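Local coordinates for branched-chain amino acid aminotransferase (Thermoproteus uzoniensis, PDB 5CE8), which probably transfers amino groups from leucine, isoleucine and valine to 2-oxoglutarate, using pyridoxal 5'-phosphate as cofactor, at residues R47-N51 against F98-L102; V93-K99 against L303-Y307; K135-V139 against R178-E184; E200-R206 against A252-V258. All blocks are in the same frame, centred on the assembly; numbering follows the deposited sequence.

Interaction 1. Residues R47-N51 against F98-L102; sequences RAYWN and FKEDL
Ala48 and Leu102 form the antiparallel pair by which strand 41-50 meets the start of strand 102-109, inside the antiparallel sheet that also holds strands 55-58 and 125-132. It is a hydrogen-bonded pair: Ala48 N gives to Leu102 O at 3.1 Å, and Leu102 N returns to Ala48 O at 3.0 Å. The methyl of Ala48 and CB of Leu102 stand on one face of the sheet, 4.2 Å apart, and the small alanine suits a place where Leu55 of strand 55-58 packs against both. Two residues on, at Trp50, a side chain replaces the backbone acceptor. Trp50 N bonds to Asp101 OD1 at 3.1 Å with an angle of 170° at the hydrogen, nearly in line with the carboxylate's CG-OD1 bond. Aspartate is short enough to put its carboxylate in front of this amide. Its plane stands 75° from the ring of Tyr49, whose hydroxyl turns elsewhere, to Glu263. Trp50 turns its CG anti to the backbone N (chi1 -175°), and this lays the indole along Lys99. The carbonyl oxygen of Lys99 sits over a face of the indole, and Lys99 CB lies 4.0 Å from the centroid of the six-membered ring, a CH-pi contact. Asp101 thus extends the ladder with a carboxylate acceptor; Arg47 may ease its charge from a distance, NH2 standing 4.6 Å from Asp101 OD2, not in contact, and bonded to Gly134 O.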
# COMPACT_ATOMS: atom_id res chain seq x y z
N ARG A 47 -6.56 -20.97 -30.32
CA ARG A 47 -7.08 -22.30 -30.67
C ARG A 47 -7.66 -22.41 -32.06
O ARG A 47 -8.15 -21.46 -32.63
CB ARG A 47 -8.12 -22.76 -29.65
CG ARG A 47 -7.51 -23.34 -28.40
CD ARG A 47 -8.54 -23.59 -27.33
NE ARG A 47 -8.89 -24.94 -27.51
CZ ARG A 47 -8.88 -25.89 -26.60
NH1 ARG A 47 -8.69 -25.66 -25.30
NH2 ARG A 47 -9.16 -27.11 -27.06
N ALA A 48 -7.62 -23.65 -32.57
CA ALA A 48 -8.29 -23.99 -33.79
C ALA A 48 -9.11 -25.12 -33.43
O ALA A 48 -8.65 -26.01 -32.72
CB ALA A 48 -7.30 -24.39 -34.85
N TYR A 49 -10.32 -25.14 -33.97
CA TYR A 49 -11.23 -26.21 -33.71
C TYR A 49 -11.77 -26.90 -35.02
O TYR A 49 -12.18 -26.25 -35.98
CB TYR A 49 -12.42 -25.67 -33.00
CG TYR A 49 -12.22 -25.14 -31.60
CD1 TYR A 49 -12.45 -25.96 -30.50
CD2 TYR A 49 -11.96 -23.80 -31.38
CE1 TYR A 49 -12.37 -25.49 -29.21
CE2 TYR A 49 -11.90 -23.31 -30.06
CZ TYR A 49 -12.10 -24.15 -29.00
OH TYR A 49 -12.07 -23.69 -27.71
N TRP A 50 -11.79 -28.21 -34.98
CA TRP A 50 -12.25 -29.08 -36.03
C TRP A 50 -13.72 -29.29 -35.76
O TRP A 50 -14.05 -29.78 -34.72
CB TRP A 50 -11.60 -30.45 -35.89
CG TRP A 50 -11.92 -31.40 -37.00
CD1 TRP A 50 -12.50 -32.65 -36.90
CD2 TRP A 50 -11.65 -31.20 -38.38
NE1 TRP A 50 -12.60 -33.23 -38.15
CE2 TRP A 50 -12.09 -32.36 -39.07
CE3 TRP A 50 -11.07 -30.17 -39.10
CZ2 TRP A 50 -11.98 -32.49 -40.44
CZ3 TRP A 50 -10.94 -30.30 -40.49
CH2 TRP A 50 -11.39 -31.47 -41.14
N ASN A 51 -14.57 -28.98 -36.70
CA ASN A 51 -15.99 -29.21 -36.53
C ASN A 51 -16.45 -30.43 -37.35
O ASN A 51 -17.62 -30.66 -37.42
CB ASN A 51 -16.77 -27.97 -36.95
CG ASN A 51 -16.62 -27.66 -38.41
OD1 ASN A 51 -16.11 -28.46 -39.19
ND2 ASN A 51 -17.05 -26.52 -38.79
N PHE A 98 -2.92 -30.89 -40.14
CA PHE A 98 -3.76 -31.10 -38.99
C PHE A 98 -5.22 -31.00 -39.37
O PHE A 98 -5.58 -30.12 -40.21
CB PHE A 98 -3.47 -30.04 -37.90
CG PHE A 98 -2.19 -30.27 -37.17
CD1 PHE A 98 -1.88 -31.57 -36.67
CD2 PHE A 98 -1.29 -29.21 -36.97
CE1 PHE A 98 -0.67 -31.80 -36.01
CE2 PHE A 98 -0.10 -29.45 -36.29
CZ PHE A 98 0.22 -30.74 -35.82
N LYS A 99 -6.01 -31.92 -38.80
CA LYS A 99 -7.48 -31.97 -38.97
C LYS A 99 -8.06 -32.33 -37.61
O LYS A 99 -8.74 -33.38 -37.44
CB LYS A 99 -7.95 -33.00 -40.02
CG LYS A 99 -7.74 -32.55 -41.45
CD LYS A 99 -7.89 -33.72 -42.46
CE LYS A 99 -7.29 -33.38 -43.84
NZ LYS A 99 -7.59 -31.97 -44.22
N GLU A 100 -7.73 -31.49 -36.61
CA GLU A 100 -8.14 -31.74 -35.19
C GLU A 100 -7.88 -30.45 -34.38
O GLU A 100 -7.17 -29.57 -34.83
CB GLU A 100 -7.28 -32.86 -34.61
CG GLU A 100 -5.82 -32.42 -34.30
CD GLU A 100 -4.87 -33.60 -34.11
OE1 GLU A 100 -4.72 -34.12 -33.01
OE2 GLU A 100 -4.27 -34.00 -35.10
N ASP A 101 -8.41 -30.42 -33.15
CA ASP A 101 -8.27 -29.28 -32.21
C ASP A 101 -6.79 -29.08 -31.87
O ASP A 101 -6.03 -30.05 -31.59
CB ASP A 101 -9.04 -29.50 -30.90
CG ASP A 101 -10.52 -29.54 -31.07
OD1 ASP A 101 -10.95 -29.28 -32.18
OD2 ASP A 101 -11.23 -29.90 -30.08
N LEU A 102 -6.40 -27.82 -31.96
CA LEU A 102 -5.03 -27.36 -31.72
C LEU A 102 -5.01 -26.17 -30.77
O LEU A 102 -5.99 -25.45 -30.71
CB LEU A 102 -4.43 -26.84 -33.00
CG LEU A 102 -4.35 -27.73 -34.25
CD1 LEU A 102 -3.74 -26.90 -35.42
CD2 LEU A 102 -3.61 -29.03 -33.92

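Interaction 2. Residues V93-K99 against L303-Y307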
# COMPACT_ATOMS: atom_id res chain seq x y z
N VAL A 93 -0.37 -24.61 -39.83
CA VAL A 93 -1.36 -25.63 -39.69
C VAL A 93 -1.38 -26.50 -40.97
O VAL A 93 -1.32 -27.77 -40.88
CB VAL A 93 -2.74 -25.03 -39.32
CG1 VAL A 93 -3.74 -26.11 -39.15
CG2 VAL A 93 -2.65 -24.18 -38.01
N ARG A 94 -1.45 -25.84 -42.12
CA ARG A 94 -1.52 -26.56 -43.41
C ARG A 94 -0.31 -27.47 -43.66
O ARG A 94 -0.47 -28.66 -44.00
CB ARG A 94 -1.62 -25.56 -44.55
CG ARG A 94 -2.99 -25.08 -44.81
CD ARG A 94 -2.98 -24.43 -46.16
NE ARG A 94 -4.25 -23.78 -46.35
CZ ARG A 94 -4.44 -22.54 -46.79
NH1 ARG A 94 -3.43 -21.73 -47.15
NH2 ARG A 94 -5.70 -22.13 -46.88
N ALA A 95 0.88 -26.93 -43.41
CA ALA A 95 2.11 -27.71 -43.48
C ALA A 95 2.03 -28.99 -42.73
O ALA A 95 2.50 -30.02 -43.22
CB ALA A 95 3.31 -26.91 -42.99
N ASN A 96 1.44 -28.97 -41.55
CA ASN A 96 1.34 -30.18 -40.74
C ASN A 96 0.17 -31.16 -41.04
O ASN A 96 0.04 -32.19 -40.40
CB ASN A 96 1.27 -29.71 -39.32
CG ASN A 96 2.59 -29.14 -38.86
OD1 ASN A 96 3.52 -29.92 -38.59
ND2 ASN A 96 2.71 -27.79 -38.78
N GLY A 97 -0.69 -30.80 -41.95
CA GLY A 97 -1.92 -31.54 -42.25
C GLY A 97 -2.86 -31.80 -41.11
O GLY A 97 -3.57 -32.82 -41.11
N PHE A 98 -2.92 -30.89 -40.14
CA PHE A 98 -3.76 -31.10 -38.99
C PHE A 98 -5.22 -31.00 -39.37
O PHE A 98 -5.58 -30.12 -40.21
CB PHE A 98 -3.47 -30.04 -37.90
CG PHE A 98 -2.19 -30.27 -37.17
CD1 PHE A 98 -1.88 -31.57 -36.67
CD2 PHE A 98 -1.29 -29.21 -36.97
CE1 PHE A 98 -0.67 -31.80 -36.01
CE2 PHE A 98 -0.10 -29.45 -36.29
CZ PHE A 98 0.22 -30.74 -35.82
N LYS A 99 -6.01 -31.92 -38.80
CA LYS A 99 -7.48 -31.97 -38.97
C LYS A 99 -8.06 -32.33 -37.61
O LYS A 99 -8.74 -33.38 -37.44
CB LYS A 99 -7.95 -33.00 -40.02
CG LYS A 99 -7.74 -32.55 -41.45
CD LYS A 99 -7.89 -33.72 -42.46
CE LYS A 99 -7.29 -33.38 -43.84
NZ LYS A 99 -7.59 -31.97 -44.22
N LEU A 303 -14.00 -16.73 -37.31
CA LEU A 303 -13.51 -18.05 -37.61
C LEU A 303 -12.73 -18.09 -38.89
O LEU A 303 -13.29 -17.81 -39.93
CB LEU A 303 -14.71 -18.95 -37.75
CG LEU A 303 -15.02 -19.71 -36.46
CD1 LEU A 303 -15.53 -18.75 -35.39
CD2 LEU A 303 -16.04 -20.78 -36.79
N THR A 304 -11.43 -18.46 -38.84
CA THR A 304 -10.55 -18.41 -39.99
C THR A 304 -10.39 -19.79 -40.53
O THR A 304 -9.83 -20.62 -39.81
CB THR A 304 -9.14 -17.89 -39.65
OG1 THR A 304 -9.25 -16.52 -39.28
CG2 THR A 304 -8.23 -17.98 -40.90
N PRO A 305 -10.88 -20.06 -41.77
CA PRO A 305 -10.77 -21.43 -42.25
C PRO A 305 -9.35 -21.72 -42.65
O PRO A 305 -8.70 -20.88 -43.28
CB PRO A 305 -11.67 -21.48 -43.50
CG PRO A 305 -11.87 -20.10 -43.93
CD PRO A 305 -11.73 -19.25 -42.68
N VAL A 306 -8.90 -22.92 -42.30
CA VAL A 306 -7.56 -23.38 -42.65
C VAL A 306 -7.49 -24.03 -44.08
O VAL A 306 -6.44 -23.96 -44.80
CB VAL A 306 -7.16 -24.44 -41.57
CG1 VAL A 306 -6.05 -25.38 -41.99
CG2 VAL A 306 -6.74 -23.69 -40.32
N TYR A 307 -8.58 -24.69 -44.48
CA TYR A 307 -8.60 -25.49 -45.73
C TYR A 307 -9.66 -25.00 -46.74
O TYR A 307 -10.56 -24.27 -46.35
CB TYR A 307 -8.80 -26.96 -45.37
CG TYR A 307 -7.67 -27.52 -44.51
CD1 TYR A 307 -6.40 -27.71 -45.06
CD2 TYR A 307 -7.87 -27.85 -43.16
CE1 TYR A 307 -5.36 -28.24 -44.29
CE2 TYR A 307 -6.85 -28.37 -42.38
CZ TYR A 307 -5.57 -28.55 -42.95
OH TYR A 307 -4.52 -29.06 -42.19
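The end of helix 82-95 and the chain's C-terminus meet without backbone pairing, the closest CA atoms being those of Arg94 and Val306, 6.9 Å apart. The helix closes in a Schellman motif: Gly97 takes a positive phi of 56°, easy for a residue without CB, and the residues that follow, Phe98 and Lys99, meet Tyr307. Beyond strand 303-305, Val306 presses CG1 against CG1 of Val93 at 3.7 Å, two branched side chains crossing at about a right angle. The extended chain of Arg94 brings NE and NH2 to one acceptor, Val306 O, near the guanidinium plane. Both bonds are weak, NE to O at 2.7 Å with an angle of only 129°, because a single oxygen sits between two roughly parallel N-H groups, straight ahead of neither. The hydroxyl of Tyr307 donates to Phe98 O in a very short bond of doubtful length. Lys99 bends at its last torsion (chi4 -40°), which carries NZ over the centre of the phenol ring, 4.1 Å from the centroid, a cation-pi contact; Val306 CG1 lies over the opposite face. The C-terminal tyrosine is thus held by its pi cloud and apparently its hydroxyl, while the carbonyl before it takes two weak bonds.

Interaction 3. Residues K135-V139 against R178-E184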
# COMPACT_ATOMS: atom_id res chain seq x y z
N LYS A 135 -8.50 -30.68 -23.57
CA LYS A 135 -8.92 -29.74 -22.48
C LYS A 135 -7.78 -29.35 -21.46
O LYS A 135 -6.88 -30.18 -21.21
CB LYS A 135 -10.20 -30.31 -21.81
CG LYS A 135 -11.43 -30.30 -22.75
N TYR A 136 -7.80 -28.10 -20.93
CA TYR A 136 -6.85 -27.57 -19.88
C TYR A 136 -7.34 -27.73 -18.42
O TYR A 136 -6.53 -27.88 -17.48
CB TYR A 136 -6.54 -26.05 -20.09
CG TYR A 136 -5.38 -25.47 -19.27
CD1 TYR A 136 -4.14 -26.12 -19.24
CD2 TYR A 136 -5.49 -24.25 -18.57
CE1 TYR A 136 -3.04 -25.60 -18.55
CE2 TYR A 136 -4.40 -23.73 -17.83
CZ TYR A 136 -3.17 -24.40 -17.84
OH TYR A 136 -2.06 -23.93 -17.17
N LEU A 137 -8.65 -27.62 -18.23
CA LEU A 137 -9.27 -27.83 -16.94
C LEU A 137 -10.46 -28.74 -17.11
O LEU A 137 -11.13 -28.68 -18.14
CB LEU A 137 -9.74 -26.49 -16.38
CG LEU A 137 -8.70 -25.39 -16.13
CD1 LEU A 137 -9.33 -24.07 -15.64
CD2 LEU A 137 -7.60 -25.89 -15.18
N LYS A 138 -10.76 -29.49 -16.04
CA LYS A 138 -11.96 -30.37 -15.97
C LYS A 138 -13.23 -29.68 -16.51
O LYS A 138 -13.55 -28.57 -16.10
CB LYS A 138 -12.25 -30.87 -14.53
CG LYS A 138 -11.13 -31.25 -13.54
CD LYS A 138 -11.79 -31.79 -12.22
CE LYS A 138 -10.85 -31.99 -11.01
NZ LYS A 138 -11.13 -31.38 -9.64
N VAL A 139 -13.96 -30.31 -17.44
CA VAL A 139 -15.15 -29.63 -18.07
C VAL A 139 -16.27 -29.43 -17.05
O VAL A 139 -16.99 -28.35 -17.00
CB VAL A 139 -15.67 -30.38 -19.34
CG1 VAL A 139 -16.00 -31.87 -19.07
CG2 VAL A 139 -16.88 -29.64 -19.92
N ARG A 178 -1.82 -26.27 -7.16
CA ARG A 178 -1.71 -27.66 -7.57
C ARG A 178 -0.95 -28.52 -6.63
O ARG A 178 -1.37 -29.65 -6.45
CB ARG A 178 -1.11 -27.72 -8.96
CG ARG A 178 -2.03 -27.10 -10.00
CD ARG A 178 -1.33 -26.97 -11.35
NE ARG A 178 -2.21 -26.64 -12.45
CZ ARG A 178 -2.76 -25.45 -12.63
NH1 ARG A 178 -2.57 -24.47 -11.70
NH2 ARG A 178 -3.53 -25.23 -13.71
N ALA A 179 0.09 -27.99 -5.98
CA ALA A 179 0.84 -28.71 -4.90
C ALA A 179 -0.10 -29.26 -3.80
O ALA A 179 0.07 -30.38 -3.35
CB ALA A 179 1.95 -27.86 -4.29
N ARG A 180 -1.12 -28.50 -3.43
CA ARG A 180 -2.23 -29.00 -2.59
C ARG A 180 -3.36 -29.84 -3.29
O ARG A 180 -4.33 -30.23 -2.66
CB ARG A 180 -2.77 -27.79 -1.80
N GLY A 181 -3.21 -30.24 -4.55
CA GLY A 181 -4.30 -30.96 -5.27
C GLY A 181 -5.60 -30.18 -5.67
O GLY A 181 -6.55 -30.80 -6.12
N TYR A 182 -5.67 -28.86 -5.49
CA TYR A 182 -6.64 -28.01 -6.23
C TYR A 182 -6.30 -27.97 -7.69
O TYR A 182 -5.09 -28.19 -8.09
CB TYR A 182 -6.60 -26.53 -5.75
CG TYR A 182 -6.88 -26.39 -4.28
CD1 TYR A 182 -8.20 -26.41 -3.80
CD2 TYR A 182 -5.84 -26.31 -3.36
CE1 TYR A 182 -8.46 -26.36 -2.44
CE2 TYR A 182 -6.11 -26.24 -2.00
CZ TYR A 182 -7.41 -26.29 -1.55
OH TYR A 182 -7.67 -26.19 -0.22
N ASP A 183 -7.27 -27.61 -8.51
CA ASP A 183 -7.02 -27.63 -9.95
C ASP A 183 -6.42 -26.29 -10.41
O ASP A 183 -5.65 -26.27 -11.34
CB ASP A 183 -8.28 -27.93 -10.72
CG ASP A 183 -9.00 -29.13 -10.19
OD1 ASP A 183 -8.41 -30.22 -10.31
OD2 ASP A 183 -10.13 -29.01 -9.63
N GLU A 184 -6.75 -25.18 -9.74
CA GLU A 184 -6.29 -23.88 -10.24
C GLU A 184 -6.25 -22.85 -9.09
O GLU A 184 -6.91 -23.01 -8.00
CB GLU A 184 -7.21 -23.32 -11.39
CG GLU A 184 -6.74 -22.03 -12.14
CD GLU A 184 -5.29 -22.18 -12.66
OE1 GLU A 184 -5.18 -22.68 -13.79
OE2 GLU A 184 -4.28 -22.00 -11.87
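The phenol of Tyr136 and the guanidinium of Arg178 approach with their planes 37° apart and their side chains roughly perpendicular, Tyr136 OH coming no nearer than 4.0 Å to Arg178 NH2. One face of the guanidinium carries the carbonyl oxygen of Asp183, 3.2 Å above its centre, and its edge is taken by Glu184. The grip is end-on and two-pronged: Arg178 NH1 bonds to Glu184 OE2 and Arg178 NH2 to Glu184 OE1, each at 3.0 Å. The carboxylate oxygens lie close to the guanidinium plane, but the nitrogens stand well above the carboxylate plane. The pair joins the end of the helix to the first residue of the next strand in a beta-alpha-beta crossover, strand 142-146 leading through helix 167-179 to the parallel neighbouring strand 184-188. Segment 135-139 is the link that leads into that unit from strand 125-132 of the other sheet. Arginine suits the end of the helix because it can reach across the turn, forward along the chain, to Glu184 and still give NH1 to Ala174 O; Glu184 OE2 also meets Ser198. Leu137 CD2 lies against this pair, 4.3 Å from Asp183 O and from Glu184 OE1. Tyr136 packs on Leu117, and Arg178 on Asp118, of a second subunit. Lys138 runs extended as far as CE and bends at its last torsion (chi4 127°), which brings NZ to Asp183 in a salt bridge. NZ of Lys138 meets Asp183 OD2 on the syn side at 2.6 Å, 18° out of the carboxylate plane, and Arg143 N bonds to the same oxygen.

Interaction 4. Residues E200-R206 against A252-V258. With PLP (pyridoxal-5'-phosphate), chain D.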
# COMPACT_ATOMS: atom_id res chain seq x y z
N GLU A 200 -6.13 -17.38 -16.56
CA GLU A 200 -7.57 -17.32 -16.95
C GLU A 200 -8.16 -16.09 -16.41
O GLU A 200 -7.82 -15.76 -15.27
CB GLU A 200 -8.35 -18.47 -16.33
CG GLU A 200 -7.94 -19.94 -16.71
CD GLU A 200 -6.82 -20.49 -15.82
OE1 GLU A 200 -6.34 -21.58 -16.10
OE2 GLU A 200 -6.32 -19.86 -14.87
N ASN A 201 -9.16 -15.51 -17.09
CA ASN A 201 -9.95 -14.40 -16.49
C ASN A 201 -11.03 -15.09 -15.70
O ASN A 201 -11.28 -16.31 -15.84
CB ASN A 201 -10.55 -13.45 -17.47
CG ASN A 201 -9.47 -12.62 -18.23
OD1 ASN A 201 -9.37 -12.75 -19.39
ND2 ASN A 201 -8.68 -11.85 -17.54
N ILE A 202 -11.61 -14.33 -14.79
CA ILE A 202 -12.60 -14.85 -13.81
C ILE A 202 -13.90 -14.06 -13.95
O ILE A 202 -13.89 -12.83 -14.14
CB ILE A 202 -12.16 -14.63 -12.35
CG1 ILE A 202 -10.77 -15.15 -12.15
CG2 ILE A 202 -13.08 -15.35 -11.33
CD1 ILE A 202 -10.22 -14.99 -10.73
N PHE A 203 -15.04 -14.79 -13.84
CA PHE A 203 -16.37 -14.22 -13.81
C PHE A 203 -17.17 -14.76 -12.61
O PHE A 203 -17.14 -15.95 -12.30
CB PHE A 203 -17.15 -14.58 -15.12
CG PHE A 203 -16.80 -13.75 -16.30
CD1 PHE A 203 -15.73 -14.11 -17.10
CD2 PHE A 203 -17.65 -12.77 -16.76
CE1 PHE A 203 -15.39 -13.41 -18.23
CE2 PHE A 203 -17.30 -12.06 -17.94
CZ PHE A 203 -16.17 -12.37 -18.65
N ILE A 204 -17.94 -13.91 -11.94
CA ILE A 204 -18.90 -14.50 -11.03
C ILE A 204 -20.33 -14.20 -11.47
O ILE A 204 -20.52 -13.29 -12.17
CB ILE A 204 -18.64 -14.05 -9.57
CG1 ILE A 204 -18.87 -12.55 -9.43
CG2 ILE A 204 -17.23 -14.53 -9.15
CD1 ILE A 204 -18.84 -12.10 -7.98
N VAL A 205 -21.31 -14.90 -10.92
CA VAL A 205 -22.70 -14.47 -11.03
C VAL A 205 -23.20 -14.17 -9.63
O VAL A 205 -23.05 -14.90 -8.74
CB VAL A 205 -23.62 -15.38 -11.76
CG1 VAL A 205 -24.96 -14.77 -12.00
CG2 VAL A 205 -23.10 -15.74 -13.13
N ARG A 206 -23.79 -13.02 -9.47
CA ARG A 206 -24.17 -12.61 -8.14
C ARG A 206 -25.50 -11.98 -8.38
O ARG A 206 -25.57 -10.89 -8.96
CB ARG A 206 -23.17 -11.64 -7.59
CG ARG A 206 -23.53 -11.00 -6.27
CD ARG A 206 -22.39 -10.12 -5.80
NE ARG A 206 -22.72 -9.61 -4.46
CZ ARG A 206 -23.59 -8.65 -4.26
NH1 ARG A 206 -24.20 -8.06 -5.28
NH2 ARG A 206 -23.86 -8.24 -3.02
N ALA A 252 -20.79 -16.09 -4.11
CA ALA A 252 -21.39 -16.07 -5.42
C ALA A 252 -22.39 -17.19 -5.64
O ALA A 252 -22.20 -18.28 -5.13
CB ALA A 252 -20.30 -16.22 -6.54
N ASP A 253 -23.40 -16.92 -6.46
CA ASP A 253 -24.28 -17.94 -7.02
C ASP A 253 -23.60 -18.88 -7.98
O ASP A 253 -23.91 -20.07 -8.01
CB ASP A 253 -25.49 -17.27 -7.71
CG ASP A 253 -26.29 -16.37 -6.74
OD1 ASP A 253 -26.37 -16.74 -5.56
OD2 ASP A 253 -26.76 -15.29 -7.14
N GLU A 254 -22.60 -18.36 -8.67
CA GLU A 254 -21.80 -19.12 -9.67
C GLU A 254 -20.52 -18.39 -9.92
O GLU A 254 -20.39 -17.18 -9.64
CB GLU A 254 -22.43 -19.27 -11.10
CG GLU A 254 -23.90 -19.38 -11.26
CD GLU A 254 -24.33 -19.47 -12.72
OE1 GLU A 254 -23.60 -20.12 -13.56
OE2 GLU A 254 -25.44 -18.96 -12.97
N ALA A 255 -19.59 -19.15 -10.48
CA ALA A 255 -18.23 -18.67 -10.85
C ALA A 255 -17.63 -19.54 -11.92
O ALA A 255 -17.93 -20.74 -12.03
CB ALA A 255 -17.28 -18.63 -9.65
N PHE A 256 -16.90 -18.89 -12.78
CA PHE A 256 -16.17 -19.56 -13.85
C PHE A 256 -14.93 -18.79 -14.33
O PHE A 256 -14.85 -17.57 -14.27
CB PHE A 256 -17.10 -19.90 -15.03
CG PHE A 256 -17.77 -18.74 -15.72
CD1 PHE A 256 -18.93 -18.19 -15.22
CD2 PHE A 256 -17.27 -18.21 -16.91
CE1 PHE A 256 -19.64 -17.16 -15.90
CE2 PHE A 256 -17.96 -17.21 -17.58
CZ PHE A 256 -19.11 -16.63 -17.05
N PHE A 257 -13.98 -19.57 -14.81
CA PHE A 257 -12.78 -19.12 -15.49
C PHE A 257 -13.00 -19.20 -17.00
O PHE A 257 -13.74 -20.08 -17.53
CB PHE A 257 -11.65 -20.09 -15.27
CG PHE A 257 -11.03 -20.08 -13.92
CD1 PHE A 257 -10.41 -18.96 -13.45
CD2 PHE A 257 -11.02 -21.25 -13.10
CE1 PHE A 257 -9.76 -18.98 -12.22
CE2 PHE A 257 -10.42 -21.25 -11.88
CZ PHE A 257 -9.76 -20.11 -11.43
N VAL A 258 -12.33 -18.27 -17.72
CA VAL A 258 -12.37 -18.18 -19.17
C VAL A 258 -10.92 -17.95 -19.64
O VAL A 258 -10.11 -17.29 -18.90
CB VAL A 258 -13.37 -17.13 -19.73
CG1 VAL A 258 -14.74 -17.34 -19.12
CG2 VAL A 258 -12.90 -15.73 -19.47
N1 PLP D . -5.17 -14.15 -17.97
C2 PLP D . -3.86 -14.09 -18.15
C2A PLP D . -2.94 -13.71 -17.02
C3 PLP D . -3.26 -14.47 -19.42
O3 PLP D . -1.87 -14.50 -19.55
C4 PLP D . -4.16 -14.88 -20.52
C4A PLP D . -3.66 -15.29 -21.89
C5 PLP D . -5.62 -14.87 -20.20
C6 PLP D . -6.02 -14.49 -18.89
C5A PLP D . -6.71 -15.31 -21.14
O4P PLP D . -6.68 -14.63 -22.34
P PLP D . -7.35 -15.28 -23.60
O1P PLP D . -6.69 -16.67 -23.89
O2P PLP D . -8.80 -15.24 -23.38
O3P PLP D . -6.98 -14.46 -24.80
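Phe203 and Phe256 make the apolar centre: CB of Phe203 sits over the Phe256 ring, 3.6 Å from its centroid, and the two rings are almost parallel (2°) but slid apart and barely overlap. Phe256 gets there with CG between its backbone N and carbonyl carbon (chi1 61°), which leans the ring toward the neighbouring strand. Val258 completes the cluster, its CG2 3.6 Å from the edge atom CE1 of Phe203, and helix 223-235 packs on both. On the other face of the sheet Ile202 runs alongside Phe257, while Ile204 meets the small methyls of Ala252 and Ala255, a fit for strands drawn close there. The strands are antiparallel neighbours in the mixed sheet, and their ladder ends in a classic beta bulge: Asp253 and Glu254 both face Val205, whose carbonyl receives two weak bonds, from Asp253 N at 3.1 Å and Glu254 N at 3.5 Å. Glu254 lies along Val205, and its extended chain carries OE1 to Thr281 OG1 and OE2 to Ile280 N. At the far end Asn201 N donates to Val258 O at 2.7 Å. Its side chain gives ND2 to Leu220 O, and OD1 lies 3.8 Å from C6 of the pyridoxal phosphate.

In the fold
Interactions 1 and 2 lie side by side, their centres 8 Å apart, and share Phe98 and Lys99; Leu102 CD1 touches Val93 CG1 at 3.8 Å. Interactions 3 and 4 meet in the other part of the fold, where the carboxylate oxygens Glu184 OE1 and Glu200 OE1 come within 2.8 Å, two like charges in close approach, and Glu184 CG packs on Phe257 CZ at 3.7 Å. The cofactor lies between the two groups: Glu200 and Asn201 line its pocket, while Arg47 (interaction 1) and Tyr136 (interaction 3) have their nearest side-chain atoms about 8 and 9 Å from it. Interaction 2 lies away from this site, its centre about 33 Å from that of interaction 4.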